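Long-range contact in AP endonuclease, family protein 2 (Mycobacterium smegmatis, PDB 5TNV), which binds a magnesium ion in a xylose isomerase-like TIM barrel and may act as an endonuclease: residues L120-P131 and E178-I188. Numbering follows the deposited sequence.
Sequences LADAHRLIDLAP and ELGDHARTNGI
Leu179 is the knob to look at first: it drops into the hollow formed by Leu120, Ala123, His124 and Ile127. Its CD2 methyl sits almost exactly over the centre of the His124 ring, 3.6 Å from the ring centroid, a CH-pi contact, and also presses on Ala123 CB at 3.7 Å. One turn on, Ile127 covers the other imidazole: its CG2 lies 3.7 Å from the centroid of the His182 ring, over the face, while its CD1 touches Leu179 and Ala183 CB.

Each imidazole has a methyl on one face, and its nitrogens bond at the edge. With chi1 at -171°, the His182 ring is swung away from its own N and across to the other helix. There ND1 of His124 and ND1 of His182 share a hydrogen bond of 2.7 Å, the rings meeting rim to rim. The chain of bonds runs on both ways: His124 NE2 donates to Glu178 OE2 (2.8 Å), meeting it on the anti side of the Glu178 carboxylate and somewhat out of its plane, and His182 NE2 reaches Asp128 OD1 from above the carboxylate plane (2.8 Å). Asn186 ND2 adds a second grip on that OD1 and also bonds Ile127 O, both at 3.0 Å.

Past Asn186, the Schellman turn at Gly187 swings Ile188 inward, its CD1 against Ala130 CB. Segments 120-131 and 178-185 run nearly parallel, 14° apart, and their parent helices 116-133 and 169-185 are neighbours on the outside of the barrel; beneath them Ile127, Ala130 and Ile188 rest on Val138 of strand 137-141, and Ala123 touches Met105.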
loop_
_atom_site.group_PDB
_atom_site.type_symbol
_atom_site.label_atom_id
_atom_site.label_comp_id
_atom_site.label_asym_id
_atom_site.label_seq_id
_atom_site.Cartn_x
_atom_site.Cartn_y
_atom_site.Cartn_z
ATOM N N LEU A 120 -22.298 -26.879 16.543
ATOM C CA LEU A 120 -21.576 -28.146 16.686
ATOM C C LEU A 120 -22.043 -29.140 15.647
ATOM O O LEU A 120 -21.223 -29.836 15.012
ATOM C CB LEU A 120 -21.771 -28.647 18.117
ATOM C CG LEU A 120 -21.106 -29.993 18.450
ATOM C CD1 LEU A 120 -19.599 -29.907 18.421
ATOM C CD2 LEU A 120 -21.570 -30.473 19.831
ATOM N N ALA A 121 -23.380 -29.261 15.494
ATOM C CA ALA A 121 -23.928 -30.196 14.518
ATOM C C ALA A 121 -23.493 -29.832 13.074
ATOM O O ALA A 121 -23.151 -30.707 12.251
ATOM C CB ALA A 121 -25.435 -30.281 14.609
ATOM N N ASP A 122 -23.509 -28.539 12.749
ATOM C CA ASP A 122 -23.052 -28.083 11.445
ATOM C C ASP A 122 -21.583 -28.368 11.246
ATOM O O ASP A 122 -21.161 -28.738 10.136
ATOM C CB ASP A 122 -23.405 -26.588 11.269
ATOM C CG ASP A 122 -24.872 -26.326 11.083
ATOM O OD1 ASP A 122 -25.632 -27.244 10.751
ATOM O OD2 ASP A 122 -25.251 -25.143 11.258
ATOM N N ALA A 123 -20.756 -28.206 12.273
ATOM C CA ALA A 123 -19.333 -28.532 12.177
ATOM C C ALA A 123 -19.151 -30.015 11.821
ATOM O O ALA A 123 -18.345 -30.360 10.958
ATOM C CB ALA A 123 -18.621 -28.146 13.427
ATOM N N HIS A 124 -19.908 -30.893 12.506
ATOM C CA HIS A 124 -19.845 -32.320 12.145
ATOM C C HIS A 124 -20.238 -32.570 10.699
ATOM O O HIS A 124 -19.609 -33.368 9.996
ATOM C CB HIS A 124 -20.734 -33.120 13.103
ATOM C CG HIS A 124 -20.143 -33.428 14.416
ATOM N ND1 HIS A 124 -19.052 -34.249 14.551
ATOM C CD2 HIS A 124 -20.563 -33.062 15.679
ATOM C CE1 HIS A 124 -18.807 -34.382 15.858
ATOM N NE2 HIS A 124 -19.700 -33.680 16.536
ATOM N N ARG A 125 -21.303 -31.878 10.238
ATOM C CA ARG A 125 -21.718 -32.032 8.833
ATOM C C ARG A 125 -20.590 -31.612 7.886
ATOM O O ARG A 125 -20.342 -32.275 6.860
ATOM C CB ARG A 125 -22.984 -31.272 8.570
ATOM C CG ARG A 125 -24.235 -31.844 9.133
ATOM C CD ARG A 125 -25.528 -31.171 8.709
ATOM N NE ARG A 125 -25.704 -31.334 7.286
ATOM C CZ ARG A 125 -26.133 -32.423 6.653
ATOM N NH1 ARG A 125 -26.448 -33.481 7.409
ATOM N NH2 ARG A 125 -26.232 -32.422 5.316
ATOM N N LEU A 126 -19.932 -30.499 8.205
ATOM C CA LEU A 126 -18.816 -30.025 7.369
ATOM C C LEU A 126 -17.641 -30.998 7.383
ATOM O O LEU A 126 -16.981 -31.186 6.352
ATOM C CB LEU A 126 -18.406 -28.629 7.769
ATOM C CG LEU A 126 -19.455 -27.543 7.557
ATOM C CD1 LEU A 126 -18.979 -26.218 8.135
ATOM C CD2 LEU A 126 -19.773 -27.350 6.081
ATOM N N ILE A 127 -17.373 -31.661 8.511
ATOM C CA ILE A 127 -16.349 -32.694 8.573
ATOM C C ILE A 127 -16.699 -33.862 7.670
ATOM O O ILE A 127 -15.788 -34.433 7.061
ATOM C CB ILE A 127 -16.071 -33.082 10.029
ATOM C CG1 ILE A 127 -15.411 -31.934 10.800
ATOM C CG2 ILE A 127 -15.256 -34.372 10.113
ATOM C CD1 ILE A 127 -15.326 -32.120 12.298
ATOM N N ASP A 128 -17.966 -34.243 7.559
ATOM C CA ASP A 128 -18.347 -35.250 6.585
ATOM C C ASP A 128 -18.295 -34.794 5.149
ATOM O O ASP A 128 -17.912 -35.567 4.286
ATOM C CB ASP A 128 -19.777 -35.803 6.911
ATOM C CG ASP A 128 -19.704 -36.796 8.048
ATOM O OD1 ASP A 128 -18.684 -37.500 8.271
ATOM O OD2 ASP A 128 -20.718 -36.888 8.758
ATOM N N LEU A 129 -18.604 -33.522 4.874
ATOM C CA LEU A 129 -18.539 -33.008 3.521
ATOM C C LEU A 129 -17.125 -32.800 3.020
ATOM O O LEU A 129 -16.833 -32.979 1.807
ATOM C CB LEU A 129 -19.322 -31.667 3.404
ATOM C CG LEU A 129 -20.848 -31.860 3.411
ATOM C CD1 LEU A 129 -21.564 -30.575 3.778
ATOM C CD2 LEU A 129 -21.303 -32.361 2.053
ATOM N N ALA A 130 -16.229 -32.390 3.905
ATOM C CA ALA A 130 -14.880 -31.971 3.486
ATOM C C ALA A 130 -14.167 -32.984 2.650
ATOM O O ALA A 130 -13.618 -32.652 1.595
ATOM C CB ALA A 130 -14.112 -31.544 4.721
ATOM N N PRO A 131 -14.058 -34.277 3.016
ATOM C CA PRO A 131 -13.288 -35.185 2.192
ATOM C C PRO A 131 -13.847 -35.340 0.772
ATOM O O PRO A 131 -13.076 -35.624 -0.137
ATOM C CB PRO A 131 -13.389 -36.554 2.920
ATOM C CG PRO A 131 -13.783 -36.230 4.309
ATOM C CD PRO A 131 -14.580 -34.954 4.220
ATOM N N GLU A 178 -14.496 -33.616 20.576
ATOM C CA GLU A 178 -15.519 -34.375 19.851
ATOM C C GLU A 178 -15.376 -34.171 18.354
ATOM O O GLU A 178 -15.430 -35.110 17.534
ATOM C CB GLU A 178 -16.909 -33.932 20.331
ATOM C CG GLU A 178 -18.087 -34.589 19.728
ATOM C CD GLU A 178 -19.412 -33.977 20.204
ATOM O OE1 GLU A 178 -19.497 -33.544 21.408
ATOM O OE2 GLU A 178 -20.207 -33.994 19.239
ATOM N N LEU A 179 -15.198 -32.904 17.927
ATOM C CA LEU A 179 -14.945 -32.633 16.519
ATOM C C LEU A 179 -13.650 -33.227 16.037
ATOM O O LEU A 179 -13.586 -33.792 14.930
ATOM C CB LEU A 179 -15.008 -31.111 16.249
ATOM C CG LEU A 179 -16.400 -30.482 16.421
ATOM C CD1 LEU A 179 -16.260 -28.943 16.351
ATOM C CD2 LEU A 179 -17.376 -30.982 15.379
ATOM N N GLY A 180 -12.603 -33.133 16.854
ATOM C CA GLY A 180 -11.343 -33.738 16.469
ATOM C C GLY A 180 -11.427 -35.251 16.255
ATOM O O GLY A 180 -10.793 -35.782 15.323
ATOM N N ASP A 181 -12.177 -35.970 17.101
ATOM C CA ASP A 181 -12.361 -37.405 16.875
ATOM C C ASP A 181 -12.944 -37.679 15.499
ATOM O O ASP A 181 -12.506 -38.594 14.773
ATOM C CB ASP A 181 -13.222 -38.037 17.955
ATOM C CG ASP A 181 -12.668 -38.094 19.337
ATOM O OD1 ASP A 181 -11.443 -38.001 19.491
ATOM O OD2 ASP A 181 -13.473 -38.264 20.266
ATOM N N HIS A 182 -13.953 -36.900 15.126
ATOM C CA HIS A 182 -14.643 -37.065 13.827
ATOM C C HIS A 182 -13.698 -36.728 12.680
ATOM O O HIS A 182 -13.632 -37.451 11.685
ATOM C CB HIS A 182 -15.951 -36.302 13.850
ATOM C CG HIS A 182 -16.857 -36.541 12.694
ATOM N ND1 HIS A 182 -18.024 -35.823 12.584
ATOM C CD2 HIS A 182 -16.801 -37.391 11.643
ATOM C CE1 HIS A 182 -18.631 -36.257 11.467
ATOM N NE2 HIS A 182 -17.922 -37.186 10.897
ATOM N N ALA A 183 -12.993 -35.610 12.845
ATOM C CA ALA A 183 -11.989 -35.235 11.819
ATOM C C ALA A 183 -10.986 -36.347 11.592
ATOM O O ALA A 183 -10.684 -36.725 10.460
ATOM C CB ALA A 183 -11.323 -33.906 12.237
ATOM N N ARG A 184 -10.413 -36.863 12.704
ATOM C CA ARG A 184 -9.420 -37.926 12.592
ATOM C C ARG A 184 -9.939 -39.131 11.815
ATOM O O ARG A 184 -9.307 -39.655 10.910
ATOM C CB ARG A 184 -8.946 -38.357 13.969
ATOM C CG ARG A 184 -7.745 -39.275 13.942
ATOM C CD ARG A 184 -7.480 -40.084 15.156
ATOM N NE ARG A 184 -7.078 -39.431 16.334
ATOM C CZ ARG A 184 -7.746 -39.367 17.496
ATOM N NH1 ARG A 184 -7.130 -38.720 18.462
ATOM N NH2 ARG A 184 -8.952 -39.864 17.744
ATOM N N THR A 185 -11.147 -39.558 12.156
ATOM C CA THR A 185 -11.772 -40.698 11.456
ATOM C C THR A 185 -11.904 -40.435 9.963
ATOM O O THR A 185 -11.782 -41.359 9.155
ATOM C CB THR A 185 -13.135 -40.959 12.090
ATOM O OG1 THR A 185 -12.877 -41.319 13.446
ATOM C CG2 THR A 185 -13.911 -42.060 11.356
ATOM N N ASN A 186 -12.156 -39.198 9.576
ATOM C CA ASN A 186 -12.307 -38.796 8.194
ATOM C C ASN A 186 -11.016 -38.438 7.487
ATOM O O ASN A 186 -11.056 -38.004 6.337
ATOM C CB ASN A 186 -13.322 -37.669 8.059
ATOM C CG ASN A 186 -14.742 -38.159 8.237
ATOM O OD1 ASN A 186 -15.002 -39.308 8.612
ATOM N ND2 ASN A 186 -15.707 -37.316 7.897
ATOM N N GLY A 187 -9.887 -38.656 8.150
ATOM C CA GLY A 187 -8.594 -38.413 7.529
ATOM C C GLY A 187 -8.247 -36.934 7.409
ATOM O O GLY A 187 -7.352 -36.632 6.595
ATOM N N ILE A 188 -8.875 -36.053 8.161
ATOM C CA ILE A 188 -8.619 -34.629 8.074
ATOM C C ILE A 188 -8.320 -34.109 9.466
ATOM O O ILE A 188 -8.199 -34.871 10.428
ATOM C CB ILE A 188 -9.812 -33.908 7.395
ATOM C CG1 ILE A 188 -11.079 -33.896 8.223
ATOM C CG2 ILE A 188 -10.056 -34.446 6.010
ATOM C CD1 ILE A 188 -12.078 -32.828 7.819
HETATM O O HOH W 1 -17.468 -40.007 9.553
#